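Local structure of putative lipoprotein (Bacteroides fragilis, 3QNK) at residues S46-R51 and S57-N62; R85-F90 and G109-L114; K203-V208 and A392-N397. The protein probably binds glycans at the outer membrane and hands them to a partner transporter for uptake, as related SusD-family lipoproteins do. All coordinates share one frame; numbering follows the deposited sequence.

Contact 1. Residues S46-R51 and S57-N62; sequences SVSAQR and SWFKFN
The ring of Phe59 meets the 46-51 loop at its edge: Gln50 O lies in the ring plane, 3.6 Å from Phe59 CE2, and Arg51 O comes close to that plane near CD2. One face of the ring carries Trp58 CB above its centre, and the indole in turn takes Phe59 CZ in plane at its own edge. Ser48 approaches the far end of the phenyl ring obliquely, CB standing 3.4 Å from Phe59 CZ. With CG beside its backbone N (chi1 -54°), Phe59 lays its ring against the bend of the loop. That bend is a type I turn from Ser48 to Arg51, closed by Arg51 N to Ser48 O at 2.9 Å. Beside it, Gln50 CB rests 3.9 Å from Trp58 CZ3, the amide plane steeply inclined to the indole. The Gln50 amide turns elsewhere, NE2 donating to Trp271 O and Asp353 OD1; Arg51 NH1 reaches Thr486 O, and its side chain lies near a bound phosphate. No hydrogen bond joins the two segments, so the largely buried contact rests on van der Waals packing, assisted perhaps by the weak attraction of carbonyl oxygens for the positive rim of an aromatic ring.

Contact 2. Residues R85-F90 and G109-L114; sequences RKCNRF and GEVHFL
Val111 sits over one face of the Phe90 ring, and this pair is the tightly packed part of the contact. The methyl CG2 of Val111 stands 3.5 Å from the centroid of the Phe90 ring, only 12° off the ring normal, a CH-pi contact centred on the face. The torsions serve it directly: Phe90 extends CG away from its backbone N (chi1 179°), carrying the ring across the gap between the helices, while the two branches of Val111 divide the work. CG2 takes the aromatic face, and CG1 turns to Cys87, lying 3.9 Å from Cys87 CB and 3.8 Å from Cys87 O. Val111 thus spans two residues about one helical turn apart on 85-90. Around it Phe90 also touches Tyr23 and Val24 of helix 17-29, so its ring belongs to a core shared by three helices.

Packing slackens toward the C-terminal end of 109-114. There Cys87 SG comes no nearer to Leu114 than 4.5 Å, at Leu114 C, and the Cys87 side chain also touches Arg115 and Phe118 farther along helix 101-126. On the outward side of 85-90 the chain is polar and partly exposed: Arg89 NH2 forms a salt bridge with Glu7, and Arg85 packs on Pro247 of the second subunit.

The short axes approach to 9.9 Å and run nearly antiparallel, 153° apart. Helices 76-93 and 101-126 follow one another in sequence, and they form a near-antiparallel pair of successive helices, consistent with the alpha-alpha superhelix of this TPR-related family.

Contact 3. Residues K203-V208 and A392-N397; sequences KSCAEV and AEIYLN
In the alpha-alpha superhelix of this SusD-like protein, Ile394 of helix 391-405 packs against Cys205 and Val208 of helix 198-209, joining parts of the chain far apart in sequence. Each branch of the isoleucine has its own task. CG2 lies against the first of the two residues, 3.8 Å from Cys205 CB and 3.7 Å from Cys205 O. CG1, set beside the backbone N of Ile394 (chi1 -55°), carries the longer branch to the valine: CG1 itself is 3.6 Å from Val208 CG1, and the terminal CD1 lies 3.9 Å from both Val208 methyls. The sulfur of Cys205 slips past the isoleucine side chain toward the backbone, standing 3.3 Å from Ile394 O, and meets the next turn of the helix at Asn397 CB.

The axes of the two segments are 9.5 Å apart at their closest, and the helices run nearly antiparallel, at 148°. This is the kind of helix pairing expected in an alpha-alpha superhelix, in a family placed with the TPR clan. Here helix 181-194 lies against both partners: Tyr185 touches Val208, and Ala186 touches Ile394, closing a three-helix core around the aliphatic contact.

Beside that apolar patch runs a buried polar network. Asn397 ND2 donates to Glu393 OE2, one turn earlier on its own helix, at 3.3 Å; OE2 is met on its anti side, tilted 24° from the carboxylate plane, with the bond near the plane of the amide. The same nitrogen also bonds to Ser189 OG, while Asn397 OD1 accepts from Arg443 NH2, so both ends of the amide are engaged and its rotation is fixed. Glu393 OE1 is held in a salt bridge by Arg190 NH2 of helix 181-194.

Overall arrangement
The three contacts follow one another along the chain without touching. Contacts 2 and 3 are the nearer neighbours, their centres about 25 Å apart and nearest atoms about 10 Å; both join near-antiparallel helices, contact 2 between consecutive ones and contact 3 across more than 180 residues. Contact 1 is of another kind, a loop against a helix end, with its centre about 34 Å from that of contact 2 and about 33 Å from that of contact 3, which lies on the opposite side of the chain's centre. The bound phosphate is next to contact 1, near Arg51, and was probably taken from the crystallisation liquor; it is not by itself evidence of a glycan site.

Contact 1. Residues S46-R51 and S57-N62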
loop_
_atom_site.group_PDB
_atom_site.type_symbol
_atom_site.label_atom_id
_atom_site.label_comp_id
_atom_site.label_asym_id
_atom_site.label_seq_id
_atom_site.Cartn_x
_atom_site.Cartn_y
_atom_site.Cartn_z
ATOM N N SER B 46 -1.051 11.898 -24.209
ATOM C CA SER B 46 -2.335 11.300 -23.908
ATOM C C SER B 46 -3.208 12.137 -23.007
ATOM O O SER B 46 -2.706 12.790 -22.093
ATOM C CB SER B 46 -2.120 9.933 -23.247
ATOM O OG SER B 46 -3.338 9.277 -22.929
ATOM N N VAL B 47 -4.539 12.067 -23.257
ATOM C CA VAL B 47 -5.626 12.572 -22.421
ATOM C C VAL B 47 -6.436 11.318 -22.070
ATOM O O VAL B 47 -7.037 10.714 -22.965
ATOM C CB VAL B 47 -6.495 13.693 -23.072
ATOM C CG1 VAL B 47 -7.685 14.057 -22.183
ATOM C CG2 VAL B 47 -5.668 14.937 -23.429
ATOM N N SER B 48 -6.389 10.883 -20.804
ATOM C CA SER B 48 -7.077 9.659 -20.348
ATOM C C SER B 48 -8.585 9.662 -20.617
ATOM O O SER B 48 -9.254 10.680 -20.435
ATOM C CB SER B 48 -6.860 9.447 -18.849
ATOM O OG SER B 48 -7.444 8.252 -18.357
ATOM N N ALA B 49 -9.125 8.491 -20.981
ATOM C CA ALA B 49 -10.561 8.275 -21.123
ATOM C C ALA B 49 -11.240 8.475 -19.742
ATOM O O ALA B 49 -12.483 8.554 -19.670
ATOM C CB ALA B 49 -10.822 6.870 -21.644
ATOM N N GLN B 50 -10.398 8.575 -18.654
ATOM C CA GLN B 50 -10.816 8.799 -17.268
ATOM C C GLN B 50 -10.528 10.229 -16.810
ATOM O O GLN B 50 -10.573 10.495 -15.606
ATOM C CB GLN B 50 -10.148 7.815 -16.301
ATOM C CG GLN B 50 -10.737 6.422 -16.333
ATOM C CD GLN B 50 -10.352 5.636 -17.564
ATOM O OE1 GLN B 50 -9.150 5.450 -17.914
ATOM N NE2 GLN B 50 -11.382 5.169 -18.249
ATOM N N ARG B 51 -10.255 11.146 -17.779
ATOM C CA ARG B 51 -9.923 12.540 -17.569
ATOM C C ARG B 51 -10.855 13.158 -16.586
ATOM O O ARG B 51 -10.373 13.828 -15.667
ATOM C CB ARG B 51 -9.946 13.329 -18.890
ATOM C CG ARG B 51 -9.662 14.839 -18.744
ATOM C CD ARG B 51 -10.226 15.641 -19.888
ATOM N NE ARG B 51 -11.687 15.629 -19.887
ATOM C CZ ARG B 51 -12.430 15.734 -20.985
ATOM N NH1 ARG B 51 -11.857 15.827 -22.176
ATOM N NH2 ARG B 51 -13.750 15.698 -20.904
ATOM N N SER B 57 -8.472 12.499 -8.311
ATOM C CA SER B 57 -7.639 11.402 -7.805
ATOM C C SER B 57 -6.337 11.238 -8.546
ATOM O O SER B 57 -5.335 10.999 -7.900
ATOM C CB SER B 57 -8.375 10.070 -7.884
ATOM O OG SER B 57 -9.377 9.961 -6.894
ATOM N N TRP B 58 -6.355 11.293 -9.889
ATOM C CA TRP B 58 -5.212 10.959 -10.714
ATOM C C TRP B 58 -4.563 12.074 -11.498
ATOM O O TRP B 58 -3.417 11.875 -11.922
ATOM C CB TRP B 58 -5.641 9.917 -11.768
ATOM C CG TRP B 58 -6.140 8.588 -11.259
ATOM C CD1 TRP B 58 -6.108 8.123 -9.976
ATOM C CD2 TRP B 58 -6.667 7.512 -12.060
ATOM N NE1 TRP B 58 -6.663 6.861 -9.914
ATOM C CE2 TRP B 58 -7.028 6.469 -11.177
ATOM C CE3 TRP B 58 -6.971 7.371 -13.431
ATOM C CZ2 TRP B 58 -7.613 5.276 -11.626
ATOM C CZ3 TRP B 58 -7.580 6.204 -13.869
ATOM C CH2 TRP B 58 -7.860 5.158 -12.977
ATOM N N PHE B 59 -5.293 13.166 -11.844
ATOM C CA PHE B 59 -4.687 14.093 -12.810
ATOM C C PHE B 59 -4.471 15.517 -12.340
ATOM O O PHE B 59 -4.301 16.392 -13.197
ATOM C CB PHE B 59 -5.468 14.078 -14.128
ATOM C CG PHE B 59 -5.597 12.671 -14.688
ATOM C CD1 PHE B 59 -4.467 11.907 -14.974
ATOM C CD2 PHE B 59 -6.848 12.098 -14.896
ATOM C CE1 PHE B 59 -4.596 10.604 -15.463
ATOM C CE2 PHE B 59 -6.973 10.795 -15.372
ATOM C CZ PHE B 59 -5.851 10.052 -15.630
ATOM N N LYS B 60 -4.311 15.733 -11.011
ATOM C CA LYS B 60 -4.058 17.068 -10.484
ATOM C C LYS B 60 -2.764 17.703 -11.058
ATOM O O LYS B 60 -2.712 18.941 -11.191
ATOM C CB LYS B 60 -4.038 17.070 -8.959
ATOM C CG LYS B 60 -5.391 17.424 -8.380
ATOM C CD LYS B 60 -5.390 17.284 -6.888
ATOM C CE LYS B 60 -6.759 17.547 -6.359
ATOM N NZ LYS B 60 -6.788 17.378 -4.891
ATOM N N PHE B 61 -1.772 16.871 -11.475
ATOM C CA PHE B 61 -0.504 17.361 -12.063
ATOM C C PHE B 61 -0.779 18.236 -13.272
ATOM O O PHE B 61 -0.200 19.310 -13.436
ATOM C CB PHE B 61 0.414 16.174 -12.474
ATOM C CG PHE B 61 1.668 16.522 -13.248
ATOM C CD1 PHE B 61 1.646 16.623 -14.643
ATOM C CD2 PHE B 61 2.882 16.724 -12.593
ATOM C CE1 PHE B 61 2.802 16.985 -15.361
ATOM C CE2 PHE B 61 4.043 17.050 -13.320
ATOM C CZ PHE B 61 3.980 17.225 -14.692
ATOM N N ASN B 62 -1.659 17.755 -14.131
ATOM C CA ASN B 62 -2.011 18.403 -15.382
ATOM C C ASN B 62 -2.519 19.851 -15.215
ATOM O O ASN B 62 -2.510 20.604 -16.176
ATOM C CB ASN B 62 -3.047 17.561 -16.100
ATOM C CG ASN B 62 -2.480 16.293 -16.688
ATOM O OD1 ASN B 62 -1.330 16.229 -17.087
ATOM N ND2 ASN B 62 -3.298 15.277 -16.823
#

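Contact 2. Residues R85-F90 and G109-L114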
loop_
_atom_site.group_PDB
_atom_site.type_symbol
_atom_site.label_atom_id
_atom_site.label_comp_id
_atom_site.label_asym_id
_atom_site.label_seq_id
_atom_site.Cartn_x
_atom_site.Cartn_y
_atom_site.Cartn_z
ATOM N N ARG B 85 14.477 -2.315 0.802
ATOM C CA ARG B 85 14.751 -3.031 2.057
ATOM C C ARG B 85 15.028 -4.524 1.778
ATOM O O ARG B 85 15.999 -5.067 2.315
ATOM C CB ARG B 85 13.607 -2.855 3.057
ATOM C CG ARG B 85 13.899 -3.448 4.441
ATOM C CD ARG B 85 12.732 -3.296 5.402
ATOM N NE ARG B 85 13.115 -3.675 6.759
ATOM C CZ ARG B 85 12.827 -4.844 7.320
ATOM N NH1 ARG B 85 12.142 -5.756 6.648
ATOM N NH2 ARG B 85 13.231 -5.113 8.556
ATOM N N LYS B 86 14.220 -5.152 0.890
ATOM C CA LYS B 86 14.351 -6.553 0.500
ATOM C C LYS B 86 15.685 -6.811 -0.210
ATOM O O LYS B 86 16.279 -7.861 0.014
ATOM C CB LYS B 86 13.177 -6.977 -0.375
ATOM C CG LYS B 86 11.831 -7.052 0.354
ATOM C CD LYS B 86 10.760 -7.629 -0.562
ATOM C CE LYS B 86 9.451 -7.856 0.148
ATOM N NZ LYS B 86 8.576 -8.773 -0.626
ATOM N N CYS B 87 16.189 -5.844 -1.011
ATOM C CA CYS B 87 17.497 -5.952 -1.692
ATOM C C CYS B 87 18.621 -5.917 -0.682
ATOM O O CYS B 87 19.508 -6.779 -0.728
ATOM C CB CYS B 87 17.690 -4.849 -2.724
ATOM S SG CYS B 87 16.512 -4.890 -4.096
ATOM N N ASN B 88 18.593 -4.903 0.225
ATOM C CA ASN B 88 19.599 -4.670 1.268
ATOM C C ASN B 88 19.729 -5.862 2.193
ATOM O O ASN B 88 20.836 -6.148 2.653
ATOM C CB ASN B 88 19.272 -3.411 2.059
ATOM C CG ASN B 88 19.375 -2.139 1.261
ATOM O OD1 ASN B 88 20.104 -2.052 0.265
ATOM N ND2 ASN B 88 18.657 -1.113 1.703
ATOM N N ARG B 89 18.616 -6.573 2.439
ATOM C CA ARG B 89 18.645 -7.778 3.253
ATOM C C ARG B 89 19.428 -8.852 2.550
ATOM O O ARG B 89 20.249 -9.509 3.176
ATOM C CB ARG B 89 17.236 -8.273 3.554
ATOM C CG ARG B 89 17.219 -9.641 4.229
ATOM C CD ARG B 89 17.437 -9.573 5.721
ATOM N NE ARG B 89 16.236 -10.026 6.410
ATOM C CZ ARG B 89 15.560 -9.311 7.302
ATOM N NH1 ARG B 89 15.960 -8.083 7.623
ATOM N NH2 ARG B 89 14.470 -9.808 7.867
ATOM N N PHE B 90 19.176 -9.037 1.240
ATOM C CA PHE B 90 19.900 -10.013 0.435
ATOM C C PHE B 90 21.396 -9.769 0.614
ATOM O O PHE B 90 22.126 -10.675 1.056
ATOM C CB PHE B 90 19.495 -9.919 -1.050
ATOM C CG PHE B 90 20.233 -10.898 -1.948
ATOM C CD1 PHE B 90 21.472 -10.571 -2.496
ATOM C CD2 PHE B 90 19.696 -12.148 -2.235
ATOM C CE1 PHE B 90 22.161 -11.486 -3.289
ATOM C CE2 PHE B 90 20.379 -13.049 -3.046
ATOM C CZ PHE B 90 21.591 -12.701 -3.587
ATOM N N GLY B 109 24.628 -9.977 -8.635
ATOM C CA GLY B 109 24.560 -9.080 -9.780
ATOM C C GLY B 109 23.134 -8.717 -10.126
ATOM O O GLY B 109 22.846 -7.552 -10.380
ATOM N N GLU B 110 22.218 -9.696 -10.058
ATOM C CA GLU B 110 20.794 -9.520 -10.338
ATOM C C GLU B 110 20.164 -8.592 -9.312
ATOM O O GLU B 110 19.380 -7.723 -9.689
ATOM C CB GLU B 110 20.052 -10.868 -10.370
ATOM C CG GLU B 110 20.671 -11.932 -11.270
ATOM C CD GLU B 110 19.796 -13.131 -11.567
ATOM O OE1 GLU B 110 18.670 -12.922 -12.065
ATOM O OE2 GLU B 110 20.254 -14.281 -11.381
ATOM N N VAL B 111 20.553 -8.714 -8.036
ATOM C CA VAL B 111 20.050 -7.864 -6.952
ATOM C C VAL B 111 20.616 -6.442 -7.102
ATOM O O VAL B 111 19.877 -5.482 -6.837
ATOM C CB VAL B 111 20.324 -8.478 -5.561
ATOM C CG1 VAL B 111 19.646 -7.671 -4.466
ATOM C CG2 VAL B 111 19.830 -9.925 -5.510
ATOM N N HIS B 112 21.877 -6.296 -7.602
ATOM C CA HIS B 112 22.465 -4.971 -7.866
ATOM C C HIS B 112 21.651 -4.250 -8.929
ATOM O O HIS B 112 21.353 -3.059 -8.773
ATOM C CB HIS B 112 23.931 -5.053 -8.311
ATOM C CG HIS B 112 24.885 -5.182 -7.168
ATOM N ND1 HIS B 112 25.113 -4.124 -6.293
ATOM C CD2 HIS B 112 25.604 -6.257 -6.760
ATOM C CE1 HIS B 112 25.962 -4.591 -5.387
ATOM N NE2 HIS B 112 26.287 -5.870 -5.629
ATOM N N PHE B 113 21.274 -4.990 -10.005
ATOM C CA PHE B 113 20.477 -4.479 -11.118
ATOM C C PHE B 113 19.113 -4.049 -10.621
ATOM O O PHE B 113 18.649 -2.975 -10.998
ATOM C CB PHE B 113 20.341 -5.543 -12.238
ATOM C CG PHE B 113 19.403 -5.145 -13.355
ATOM C CD1 PHE B 113 19.815 -4.262 -14.348
ATOM C CD2 PHE B 113 18.090 -5.601 -13.375
ATOM C CE1 PHE B 113 18.943 -3.867 -15.357
ATOM C CE2 PHE B 113 17.217 -5.222 -14.398
ATOM C CZ PHE B 113 17.648 -4.346 -15.376
ATOM N N LEU B 114 18.469 -4.896 -9.779
ATOM C CA LEU B 114 17.137 -4.625 -9.240
ATOM C C LEU B 114 17.154 -3.446 -8.277
ATOM O O LEU B 114 16.302 -2.575 -8.410
ATOM C CB LEU B 114 16.516 -5.869 -8.589
ATOM C CG LEU B 114 16.057 -6.954 -9.588
ATOM C CD1 LEU B 114 15.717 -8.234 -8.874
ATOM C CD2 LEU B 114 14.856 -6.513 -10.407
#

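Contact 3. Residues K203-V208 and A392-N397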
loop_
_atom_site.group_PDB
_atom_site.type_symbol
_atom_site.label_atom_id
_atom_site.label_comp_id
_atom_site.label_asym_id
_atom_site.label_seq_id
_atom_site.Cartn_x
_atom_site.Cartn_y
_atom_site.Cartn_z
ATOM N N LYS B 203 29.764 5.355 -24.086
ATOM C CA LYS B 203 30.562 4.210 -23.668
ATOM C C LYS B 203 29.647 3.036 -23.328
ATOM O O LYS B 203 29.901 1.915 -23.787
ATOM C CB LYS B 203 31.466 4.573 -22.488
ATOM C CG LYS B 203 32.646 5.483 -22.858
ATOM C CD LYS B 203 33.770 5.445 -21.805
ATOM C CE LYS B 203 34.434 6.778 -21.536
ATOM N NZ LYS B 203 34.039 7.348 -20.209
ATOM N N SER B 204 28.555 3.295 -22.577
ATOM C CA SER B 204 27.567 2.275 -22.208
ATOM C C SER B 204 26.868 1.682 -23.445
ATOM O O SER B 204 26.733 0.461 -23.542
ATOM C CB SER B 204 26.541 2.851 -21.251
ATOM O OG SER B 204 27.181 3.142 -20.026
ATOM N N CYS B 205 26.495 2.543 -24.410
ATOM C CA CYS B 205 25.860 2.168 -25.671
ATOM C C CYS B 205 26.801 1.298 -26.495
ATOM O O CYS B 205 26.354 0.296 -27.057
ATOM C CB CYS B 205 25.435 3.408 -26.452
ATOM S SG CYS B 205 24.070 4.322 -25.711
ATOM N N ALA B 206 28.110 1.650 -26.530
ATOM C CA ALA B 206 29.150 0.915 -27.279
ATOM C C ALA B 206 29.212 -0.548 -26.820
ATOM O O ALA B 206 29.430 -1.454 -27.633
ATOM C CB ALA B 206 30.505 1.587 -27.102
ATOM N N GLU B 207 28.959 -0.768 -25.515
ATOM C CA GLU B 207 28.970 -2.089 -24.920
ATOM C C GLU B 207 27.783 -2.937 -25.378
ATOM O O GLU B 207 27.965 -4.108 -25.687
ATOM C CB GLU B 207 29.009 -1.986 -23.391
ATOM C CG GLU B 207 30.353 -1.510 -22.869
ATOM C CD GLU B 207 31.570 -2.269 -23.349
ATOM O OE1 GLU B 207 31.525 -3.521 -23.411
ATOM O OE2 GLU B 207 32.576 -1.597 -23.665
ATOM N N VAL B 208 26.591 -2.348 -25.468
ATOM C CA VAL B 208 25.371 -3.047 -25.883
ATOM C C VAL B 208 25.449 -3.445 -27.382
ATOM O O VAL B 208 24.963 -4.528 -27.768
ATOM C CB VAL B 208 24.120 -2.202 -25.560
ATOM C CG1 VAL B 208 22.836 -2.981 -25.837
ATOM C CG2 VAL B 208 24.152 -1.738 -24.116
ATOM N N ALA B 392 16.260 -0.308 -29.525
ATOM C CA ALA B 392 16.023 0.999 -30.146
ATOM C C ALA B 392 16.520 2.173 -29.282
ATOM O O ALA B 392 17.010 3.165 -29.827
ATOM C CB ALA B 392 14.548 1.176 -30.435
ATOM N N GLU B 393 16.414 2.046 -27.938
ATOM C CA GLU B 393 16.821 3.079 -26.998
ATOM C C GLU B 393 18.320 3.329 -27.019
ATOM O O GLU B 393 18.740 4.475 -26.830
ATOM C CB GLU B 393 16.398 2.702 -25.590
ATOM C CG GLU B 393 16.023 3.913 -24.773
ATOM C CD GLU B 393 15.705 3.617 -23.326
ATOM O OE1 GLU B 393 14.790 2.793 -23.065
ATOM O OE2 GLU B 393 16.370 4.228 -22.455
ATOM N N ILE B 394 19.136 2.266 -27.224
ATOM C CA ILE B 394 20.589 2.381 -27.269
ATOM C C ILE B 394 20.951 3.420 -28.332
ATOM O O ILE B 394 21.657 4.373 -28.029
ATOM C CB ILE B 394 21.241 0.995 -27.514
ATOM C CG1 ILE B 394 20.775 -0.043 -26.462
ATOM C CG2 ILE B 394 22.763 1.045 -27.642
ATOM C CD1 ILE B 394 20.952 0.330 -24.988
ATOM N N TYR B 395 20.356 3.306 -29.520
ATOM C CA TYR B 395 20.603 4.206 -30.633
ATOM C C TYR B 395 20.225 5.651 -30.317
ATOM O O TYR B 395 21.006 6.568 -30.611
ATOM C CB TYR B 395 19.842 3.728 -31.863
ATOM C CG TYR B 395 20.382 2.433 -32.418
ATOM C CD1 TYR B 395 21.497 2.421 -33.247
ATOM C CD2 TYR B 395 19.777 1.214 -32.118
ATOM C CE1 TYR B 395 22.004 1.234 -33.758
ATOM C CE2 TYR B 395 20.277 0.015 -32.624
ATOM C CZ TYR B 395 21.395 0.031 -33.443
ATOM O OH TYR B 395 21.909 -1.118 -33.985
ATOM N N LEU B 396 19.056 5.852 -29.700
ATOM C CA LEU B 396 18.532 7.180 -29.390
ATOM C C LEU B 396 19.252 7.833 -28.199
ATOM O O LEU B 396 19.508 9.029 -28.257
ATOM C CB LEU B 396 17.010 7.121 -29.178
ATOM C CG LEU B 396 16.204 6.914 -30.476
ATOM C CD1 LEU B 396 14.754 6.669 -30.208
ATOM C CD2 LEU B 396 16.337 8.090 -31.395
ATOM N N ASN B 397 19.660 7.052 -27.177
ATOM C CA ASN B 397 20.464 7.553 -26.059
ATOM C C ASN B 397 21.836 7.974 -26.568
ATOM O O ASN B 397 22.354 9.009 -26.168
ATOM C CB ASN B 397 20.614 6.483 -24.968
ATOM C CG ASN B 397 19.332 6.117 -24.255
ATOM O OD1 ASN B 397 18.284 6.724 -24.448
ATOM N ND2 ASN B 397 19.398 5.121 -23.392
#